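PDB 4YWO: mercuric reductase from Metallosphaera sedula, which probably reduces mercuric ion to elemental mercury, passing electrons from NADPH through a tightly held FAD cofactor. Local coordinates for residues P342-I345 / P349-A352; L185-A190 / P207-D212. All coordinates share one frame; numbering follows the deposited sequence. Where two conformers were deposited one is given.

Interaction 1: residues P342-I345 / P349-A352; sequences PQVI and PNLA
Ile-345 and Leu-351 form the hydrogen-bonded pair of an antiparallel hairpin, and their backbones supply both bonds between the segments: Ile-345 N donates to Leu-351 O at 2.8 Å, and Leu-351 N donates to Ile-345 O at 3.1 Å. Both are nearly straight, with angles at the hydrogen of 163° and 165°. Leu-351 O also receives the CA-H of Val-344, whose CA lies 3.2 Å from it. On the face carrying Ile-345 and Leu-351, a chi1 of -60° sets the CG of Leu-351 beside its own backbone N, which lets CD1 meet the branched flank of the isoleucine, 3.9 Å from both Ile-345 CB and Ile-345 CG2. The two side chains slant across one another. A neat fit marks the other face too, where the non-hydrogen-bonded pair brings Val-344 CA and Ala-352 CA within 4.3 Å; a bare methyl suits so close a partner, and Val-344 CG2 rests 4.0 Å from Ala-352 CB. Ile-414 covers both residues, and Met-436 of the second subunit packs on Val-344.

The Gln-343 end is looser. Its extended side chain is partly exposed and turns to Trp-213 and Ala-184 rather than to the opposing strand. At the turn end, by contrast, Asn-350 is buried and its amide bonds both ways: ND2 gives to Thr-347 O and a glycerol, while OD1 accepts from Ala-411 N. Between the strands, then, backbone bonding settles the polar atoms of Ile-345 and Leu-351, so that apolar side chains can fill both faces at little electrostatic cost.

Interaction 2: residues L185-A190 / P207-D212; sequences LALEFA and PVLIPD. With FAD (flavin-adenine dinucleotide), chain B.
Leu-187 has CG anti to its carbonyl carbon (chi1 -55°) and CD1 continuing the chain outward, which carries both methyls off the helix toward the loop 207-212. Ile-210 answers with CG1 held between its backbone N and carbonyl carbon (chi1 55°), a rotation that leaves CG2 to do the touching: it lies 3.9 Å from Leu-187 CD1, the two side chains crossing nearly at right angles. The other branch, Leu-187 CD2, meets Leu-209 CD1 at 3.8 Å, with those side chains set at a slant. One forked leucine thus serves two partners, each by its own methyl, and Met-225 of helix 215-227 also packs on it. No hydrogen bond joins the segments; the loop is tied down by neighbours, Ile-210 through a backbone bond with Gly-182 and Leu-209 O by Ser-218 OG.

The helix turns other side chains to the flavin. Leu-185 lies over the face of the isoalloxazine, its CD2 3.8 Å from FAD C6 and its CD1 3.9 Å from FAD C8M, while the flavin methyl C7M sits at the edge of the Phe-189 ring, 4.0 Å from CE2. Smooth apolar groups suit the dimethylbenzene end of the cofactor. Between them in sequence, Glu-188 forms a salt bridge through OE1 with Lys-62, an FAD-binding residue, and takes Phe-346 N on OE2; a helix glutamate paired with a lysine beside the flavin is also found in glutathione reductase. Helix 184-194 is the crossover of the beta-alpha-beta unit linking parallel strands 176-180 and 199-203, typical of the Rossmann-like NAD(P)H domain of this oxidoreductase family.

In the fold
Both contacts are buried, yet they hold different elements: interaction 1 pairs the outermost strand 343-345 with its neighbour at one edge of the antiparallel sheet in the dimerisation domain, whereas interaction 2 sets a loop against a helix of the nucleotide-binding part. Accordingly, the first relies on backbone hydrogen bonds with apolar packing on both faces, and the second on methyl-to-methyl contact alone. They meet directly. Leu-351 CD2 lies 3.7 Å from Ile-210 CD1, and Ile-345 CD1 is 3.9 Å from Ile-210 CG2, so one apolar cluster spans the domain boundary. Polar character enters at its margin, where Glu-188 reaches toward the flavin site and the end of strand 343-345.

Interaction 1: residues P342-I345 / P349-A352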
ATOM      1  N   PRO A 342       7.818 -11.011   4.426  1.00 13.41           N
ATOM      2  CA  PRO A 342       6.566 -10.565   5.112  1.00 13.45           C
ATOM      3  C   PRO A 342       5.478 -11.555   5.291  1.00 14.83           C
ATOM      4  O   PRO A 342       5.414 -12.534   4.522  1.00 15.69           O
ATOM      5  CB  PRO A 342       6.070  -9.401   4.237  1.00 14.92           C
ATOM      6  CG  PRO A 342       6.554  -9.814   2.883  1.00 16.43           C
ATOM      7  CD  PRO A 342       7.801 -10.586   3.037  1.00 13.56           C
ATOM      8  N   GLN A 343       4.682 -11.396   6.355  0.50 13.47           N
ATOM      9  CA  GLN A 343       3.459 -12.135   6.542  0.50 13.71           C
ATOM     10  C   GLN A 343       2.300 -11.198   6.868  0.50 13.50           C
ATOM     11  O   GLN A 343       2.399 -10.350   7.765  0.50 12.86           O
ATOM     12  CB  GLN A 343       3.556 -13.173   7.682  0.50 14.53           C
ATOM     13  CG  GLN A 343       2.225 -13.905   7.884  0.50 15.71           C
ATOM     14  CD  GLN A 343       2.182 -14.731   9.164  0.50 16.02           C
ATOM     15  OE1 GLN A 343       3.193 -14.922   9.865  0.50 19.11           O
ATOM     16  NE2 GLN A 343       1.043 -15.321   9.390  0.50 15.77           N
ATOM     17  N   VAL A 344       1.148 -11.492   6.293  1.00 14.31           N
ATOM     18  CA  VAL A 344      -0.028 -10.659   6.444  1.00 14.09           C
ATOM     19  C   VAL A 344      -1.200 -11.557   6.743  1.00 15.44           C
ATOM     20  O   VAL A 344      -1.368 -12.695   6.201  1.00 16.63           O
ATOM     21  CB  VAL A 344      -0.378  -9.836   5.137  1.00 12.96           C
ATOM     22  CG1 VAL A 344      -1.704  -9.104   5.200  1.00 16.45           C
ATOM     23  CG2 VAL A 344       0.748  -8.867   4.804  1.00 13.46           C
ATOM     24  N   ILE A 345      -1.985 -11.082   7.660  1.00 12.03           N
ATOM     25  CA  ILE A 345      -3.355 -11.599   7.966  1.00 12.71           C
ATOM     26  C   ILE A 345      -4.315 -10.674   7.332  1.00 13.15           C
ATOM     27  O   ILE A 345      -4.401  -9.467   7.665  1.00 13.29           O
ATOM     28  CB  ILE A 345      -3.526 -11.741   9.493  1.00 13.14           C
ATOM     29  CG1 ILE A 345      -2.528 -12.653  10.091  1.00 14.36           C
ATOM     30  CG2 ILE A 345      -4.948 -12.270   9.780  1.00 14.86           C
ATOM     31  CD1 ILE A 345      -2.516 -12.741  11.603  1.00 16.01           C
ATOM     32  N   PRO A 349      -9.289  -4.577   9.739  1.00 14.22           N
ATOM     33  CA  PRO A 349      -8.000  -4.132   9.109  1.00 14.21           C
ATOM     34  C   PRO A 349      -7.001  -5.265   9.072  1.00 12.67           C
ATOM     35  O   PRO A 349      -7.176  -6.274   9.798  1.00 14.06           O
ATOM     36  CB  PRO A 349      -7.545  -3.030  10.009  1.00 14.49           C
ATOM     37  CG  PRO A 349      -7.992  -3.455  11.380  1.00 14.79           C
ATOM     38  CD  PRO A 349      -9.393  -4.034  11.112  1.00 14.97           C
ATOM     39  N   ASN A 350      -6.004  -5.113   8.236  1.00 11.73           N
ATOM     40  CA  ASN A 350      -4.932  -6.098   8.075  1.00 12.34           C
ATOM     41  C   ASN A 350      -3.957  -6.090   9.278  1.00 13.25           C
ATOM     42  O   ASN A 350      -3.812  -5.081  10.022  1.00 12.43           O
ATOM     43  CB  ASN A 350      -4.075  -5.815   6.887  1.00 12.46           C
ATOM     44  CG  ASN A 350      -4.711  -5.818   5.513  1.00 14.50           C
ATOM     45  OD1 ASN A 350      -4.120  -5.227   4.583  1.00 15.89           O
ATOM     46  ND2 ASN A 350      -5.895  -6.384   5.337  1.00 13.63           N
ATOM     47  N   LEU A 351      -3.329  -7.249   9.498  1.00 13.32           N
ATOM     48  CA  LEU A 351      -2.169  -7.326  10.429  1.00 12.69           C
ATOM     49  C   LEU A 351      -1.026  -7.698   9.552  1.00 13.61           C
ATOM     50  O   LEU A 351      -1.142  -8.653   8.723  1.00 14.76           O
ATOM     51  CB  LEU A 351      -2.336  -8.381  11.520  1.00 14.69           C
ATOM     52  CG  LEU A 351      -3.578  -8.165  12.435  1.00 16.64           C
ATOM     53  CD1 LEU A 351      -4.710  -8.947  11.879  1.00 18.46           C
ATOM     54  CD2 LEU A 351      -3.256  -8.556  13.881  1.00 20.21           C
ATOM     55  N   ALA A 352       0.130  -7.052   9.705  1.00 11.80           N
ATOM     56  CA  ALA A 352       1.258  -7.373   8.831  1.00 12.73           C
ATOM     57  C   ALA A 352       2.555  -7.367   9.638  1.00 14.13           C
ATOM     58  O   ALA A 352       2.679  -6.596  10.607  1.00 13.70           O
ATOM     59  CB  ALA A 352       1.375  -6.317   7.795  1.00 13.57           C
TER

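Interaction 2: residues L185-A190 / P207-D212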
ATOM      1  N   LEU A 185      -5.213 -18.240  10.073  1.00 16.63           N
ATOM      2  CA  LEU A 185      -6.355 -18.819   9.323  1.00 18.38           C
ATOM      3  C   LEU A 185      -7.565 -18.788  10.170  1.00 16.38           C
ATOM      4  O   LEU A 185      -8.679 -18.499   9.687  1.00 16.20           O
ATOM      5  CB  LEU A 185      -6.124 -20.237   8.866  1.00 20.86           C
ATOM      6  CG  LEU A 185      -5.027 -20.297   7.763  1.00 30.03           C
ATOM      7  CD1 LEU A 185      -5.061 -21.713   7.116  1.00 32.74           C
ATOM      8  CD2 LEU A 185      -5.024 -19.230   6.649  1.00 33.72           C
ATOM      9  N   ALA A 186      -7.463 -19.028  11.494  1.00 15.41           N
ATOM     10  CA  ALA A 186      -8.642 -18.831  12.326  1.00 15.36           C
ATOM     11  C   ALA A 186      -9.235 -17.445  12.282  1.00 14.00           C
ATOM     12  O   ALA A 186     -10.467 -17.271  12.257  1.00 16.37           O
ATOM     13  CB  ALA A 186      -8.311 -19.181  13.772  1.00 15.69           C
ATOM     14  N   LEU A 187      -8.388 -16.450  12.361  1.00 14.49           N
ATOM     15  CA  LEU A 187      -8.820 -15.056  12.287  1.00 14.71           C
ATOM     16  C   LEU A 187      -9.516 -14.760  10.945  1.00 13.75           C
ATOM     17  O   LEU A 187     -10.576 -14.083  10.945  1.00 15.73           O
ATOM     18  CB  LEU A 187      -7.688 -14.052  12.588  1.00 14.20           C
ATOM     19  CG  LEU A 187      -6.983 -14.233  13.896  1.00 16.75           C
ATOM     20  CD1 LEU A 187      -5.884 -13.128  13.946  1.00 17.83           C
ATOM     21  CD2 LEU A 187      -7.795 -14.181  15.099  1.00 21.01           C
ATOM     22  N   GLU A 188      -8.898 -15.128   9.879  1.00 13.54           N
ATOM     23  CA  GLU A 188      -9.493 -14.884   8.579  1.00 12.70           C
ATOM     24  C   GLU A 188     -10.860 -15.560   8.383  1.00 13.70           C
ATOM     25  O   GLU A 188     -11.795 -14.970   8.005  1.00 14.29           O
ATOM     26  CB  GLU A 188      -8.541 -15.274   7.469  1.00 14.26           C
ATOM     27  CG  GLU A 188      -7.317 -14.321   7.327  1.00 16.94           C
ATOM     28  CD  GLU A 188      -6.388 -14.674   6.169  1.00 22.12           C
ATOM     29  OE1 GLU A 188      -6.671 -15.710   5.474  1.00 22.79           O
ATOM     30  OE2 GLU A 188      -5.324 -13.948   5.935  1.00 19.73           O
ATOM     31  N   PHE A 189     -10.928 -16.867   8.703  1.00 13.04           N
ATOM     32  CA  PHE A 189     -12.237 -17.541   8.544  1.00 13.56           C
ATOM     33  C   PHE A 189     -13.240 -17.057   9.520  1.00 13.52           C
ATOM     34  O   PHE A 189     -14.449 -17.015   9.220  1.00 14.08           O
ATOM     35  CB  PHE A 189     -12.053 -19.109   8.635  1.00 13.91           C
ATOM     36  CG  PHE A 189     -11.481 -19.707   7.390  1.00 15.25           C
ATOM     37  CD1 PHE A 189     -12.315 -19.902   6.300  1.00 17.36           C
ATOM     38  CD2 PHE A 189     -10.190 -20.200   7.319  1.00 19.01           C
ATOM     39  CE1 PHE A 189     -11.861 -20.361   5.117  1.00 18.20           C
ATOM     40  CE2 PHE A 189      -9.738 -20.776   6.095  1.00 20.55           C
ATOM     41  CZ  PHE A 189     -10.591 -20.775   4.980  1.00 19.58           C
ATOM     42  N   ALA A 190     -12.863 -16.750  10.773  1.00 14.22           N
ATOM     43  CA  ALA A 190     -13.821 -16.202  11.707  1.00 14.05           C
ATOM     44  C   ALA A 190     -14.396 -14.885  11.234  1.00 16.31           C
ATOM     45  O   ALA A 190     -15.631 -14.674  11.313  1.00 15.61           O
ATOM     46  CB  ALA A 190     -13.263 -16.049  13.091  1.00 14.97           C
ATOM     47  N   PRO A 207      -3.189 -18.257  25.887  1.00 22.42           N
ATOM     48  CA  PRO A 207      -3.884 -17.156  26.509  1.00 23.66           C
ATOM     49  C   PRO A 207      -4.214 -15.968  25.625  1.00 21.59           C
ATOM     50  O   PRO A 207      -4.990 -15.149  26.011  1.00 21.16           O
ATOM     51  CB  PRO A 207      -2.888 -16.642  27.582  1.00 27.31           C
ATOM     52  CG  PRO A 207      -1.869 -17.693  27.669  1.00 29.08           C
ATOM     53  CD  PRO A 207      -1.812 -18.444  26.395  1.00 27.88           C
ATOM     54  N   VAL A 208      -3.591 -15.930  24.429  1.00 21.44           N
ATOM     55  CA  VAL A 208      -3.886 -14.848  23.483  1.00 19.81           C
ATOM     56  C   VAL A 208      -3.927 -15.451  22.076  1.00 17.45           C
ATOM     57  O   VAL A 208      -3.421 -16.515  21.815  1.00 18.01           O
ATOM     58  CB  VAL A 208      -2.812 -13.729  23.526  1.00 20.09           C
ATOM     59  CG1 VAL A 208      -2.800 -13.073  24.889  1.00 22.35           C
ATOM     60  CG2 VAL A 208      -1.443 -14.241  23.135  1.00 21.32           C
ATOM     61  N   LEU A 209      -4.607 -14.694  21.218  1.00 17.93           N
ATOM     62  CA  LEU A 209      -4.560 -14.981  19.784  1.00 17.98           C
ATOM     63  C   LEU A 209      -3.173 -14.670  19.230  1.00 16.50           C
ATOM     64  O   LEU A 209      -2.488 -13.773  19.755  1.00 17.00           O
ATOM     65  CB  LEU A 209      -5.562 -14.123  19.126  1.00 16.26           C
ATOM     66  CG  LEU A 209      -7.068 -14.325  19.494  1.00 17.85           C
ATOM     67  CD1 LEU A 209      -7.934 -13.325  18.816  1.00 19.10           C
ATOM     68  CD2 LEU A 209      -7.533 -15.746  19.183  1.00 19.79           C
ATOM     69  N   ILE A 210      -2.805 -15.293  18.110  1.00 14.57           N
ATOM     70  CA  ILE A 210      -1.551 -15.079  17.449  1.00 15.54           C
ATOM     71  C   ILE A 210      -0.397 -14.811  18.378  1.00 16.27           C
ATOM     72  O   ILE A 210       0.322 -13.797  18.385  1.00 14.81           O
ATOM     73  CB  ILE A 210      -1.620 -13.970  16.310  1.00 15.76           C
ATOM     74  CG1 ILE A 210      -2.155 -12.674  16.830  1.00 17.94           C
ATOM     75  CG2 ILE A 210      -2.418 -14.480  15.119  1.00 15.73           C
ATOM     76  CD1 ILE A 210      -2.178 -11.539  15.763  1.00 16.66           C
ATOM     77  N   PRO A 211      -0.084 -15.834  19.214  1.00 16.86           N
ATOM     78  CA  PRO A 211       0.900 -15.562  20.288  1.00 19.02           C
ATOM     79  C   PRO A 211       2.308 -15.474  19.848  1.00 18.62           C
ATOM     80  O   PRO A 211       3.149 -15.045  20.606  1.00 21.69           O
ATOM     81  CB  PRO A 211       0.724 -16.853  21.187  1.00 19.32           C
ATOM     82  CG  PRO A 211       0.238 -17.874  20.266  1.00 21.79           C
ATOM     83  CD  PRO A 211      -0.736 -17.146  19.364  1.00 19.10           C
ATOM     84  N   ASP A 212       2.625 -15.767  18.603  1.00 17.91           N
ATOM     85  CA  ASP A 212       3.979 -15.503  18.117  1.00 20.05           C
ATOM     86  C   ASP A 212       4.154 -14.142  17.392  1.00 16.96           C
ATOM     87  O   ASP A 212       5.244 -13.859  16.909  1.00 19.40           O
ATOM     88  CB  ASP A 212       4.371 -16.629  17.216  1.00 23.87           C
ATOM     89  CG  ASP A 212       4.533 -17.992  18.034  1.00 35.64           C
ATOM     90  OD1 ASP A 212       4.756 -17.923  19.273  1.00 44.92           O
ATOM     91  OD2 ASP A 212       4.447 -19.091  17.474  1.00 58.35           O
TER
HETATM   92  PA  FAD B 501       1.782 -27.168  -2.230  1.00 17.78           P
HETATM   93  O1A FAD B 501       1.285 -26.112  -3.189  1.00 19.64           O
HETATM   94  O2A FAD B 501       0.797 -27.933  -1.378  1.00 18.26           O
HETATM   95  O5B FAD B 501       2.660 -28.230  -3.062  1.00 17.74           O
HETATM   96  C5B FAD B 501       2.414 -29.629  -2.936  1.00 17.11           C
HETATM   97  C4B FAD B 501       1.862 -30.167  -4.250  1.00 17.73           C
HETATM   98  O4B FAD B 501       2.644 -31.285  -4.681  1.00 19.23           O
HETATM   99  C3B FAD B 501       0.424 -30.636  -4.094  1.00 20.09           C
HETATM  100  O3B FAD B 501      -0.431 -29.898  -4.971  1.00 25.99           O
HETATM  101  C2B FAD B 501       0.413 -32.104  -4.470  1.00 19.08           C
HETATM  102  O2B FAD B 501      -0.450 -32.315  -5.592  1.00 23.94           O
HETATM  103  C1B FAD B 501       1.844 -32.460  -4.840  1.00 18.32           C
HETATM  104  N9A FAD B 501       2.342 -33.531  -3.940  1.00 17.10           N
HETATM  105  C8A FAD B 501       2.303 -33.509  -2.596  1.00 16.71           C
HETATM  106  N7A FAD B 501       2.838 -34.642  -2.072  1.00 19.54           N
HETATM  107  C5A FAD B 501       3.233 -35.415  -3.100  1.00 17.10           C
HETATM  108  C6A FAD B 501       3.877 -36.741  -3.254  1.00 17.35           C
HETATM  109  N6A FAD B 501       4.214 -37.486  -2.173  1.00 20.32           N
HETATM  110  N1A FAD B 501       4.117 -37.182  -4.509  1.00 18.49           N
HETATM  111  C2A FAD B 501       3.787 -36.452  -5.591  1.00 19.44           C
HETATM  112  N3A FAD B 501       3.202 -35.242  -5.525  1.00 19.50           N
HETATM  113  C4A FAD B 501       2.904 -34.678  -4.330  1.00 17.83           C
HETATM  114  N1  FAD B 501       0.050 -17.845   1.749  1.00 16.17           N
HETATM  115  C2  FAD B 501       0.229 -16.537   1.434  1.00 19.73           C
HETATM  116  O2  FAD B 501       1.384 -16.135   1.173  1.00 18.81           O
HETATM  117  N3  FAD B 501      -0.785 -15.655   1.391  1.00 18.22           N
HETATM  118  C4  FAD B 501      -2.049 -16.005   1.657  1.00 22.99           C
HETATM  119  O4  FAD B 501      -2.971 -15.161   1.608  1.00 24.59           O
HETATM  120  C4X FAD B 501      -2.331 -17.418   2.010  1.00 19.87           C
HETATM  121  N5  FAD B 501      -3.580 -17.852   2.292  1.00 19.22           N
HETATM  122  C5X FAD B 501      -3.805 -19.148   2.611  1.00 17.24           C
HETATM  123  C6  FAD B 501      -5.098 -19.572   2.897  1.00 16.55           C
HETATM  124  C7  FAD B 501      -5.338 -20.902   3.225  1.00 17.65           C
HETATM  125  C7M FAD B 501      -6.740 -21.358   3.535  1.00 18.69           C
HETATM  126  C8  FAD B 501      -4.213 -21.873   3.272  1.00 18.79           C
HETATM  127  C8M FAD B 501      -4.477 -23.312   3.628  1.00 18.68           C
HETATM  128  C9  FAD B 501      -2.919 -21.454   2.987  1.00 16.81           C
HETATM  129  C9A FAD B 501      -2.679 -20.125   2.658  1.00 17.00           C
HETATM  130  N10 FAD B 501      -1.371 -19.691   2.367  1.00 16.62           N
HETATM  131  C10 FAD B 501      -1.172 -18.337   2.039  1.00 17.59           C
HETATM  132  C1' FAD B 501      -0.244 -20.626   2.405  1.00 16.27           C
HETATM  133  C2' FAD B 501       0.140 -21.018   0.984  1.00 18.32           C
HETATM  134  O2' FAD B 501      -1.025 -21.468   0.281  1.00 21.07           O
HETATM  135  C3' FAD B 501       1.190 -22.123   0.986  1.00 20.35           C
HETATM  136  O3' FAD B 501       2.287 -21.736   1.820  1.00 21.49           O
HETATM  137  C4' FAD B 501       1.696 -22.397  -0.425  1.00 20.13           C
HETATM  138  O4' FAD B 501       0.643 -22.965  -1.209  1.00 23.83           O
HETATM  139  C5' FAD B 501       2.885 -23.351  -0.403  1.00 18.28           C
HETATM  140  O5' FAD B 501       2.985 -24.015  -1.661  1.00 17.38           O
HETATM  141  P   FAD B 501       3.866 -25.353  -1.811  1.00 15.20           P
HETATM  142  O1P FAD B 501       4.099 -25.603  -3.282  1.00 14.88           O
HETATM  143  O2P FAD B 501       5.042 -25.254  -0.869  1.00 14.52           O
HETATM  144  O3P FAD B 501       2.873 -26.492  -1.258  1.00 15.00           O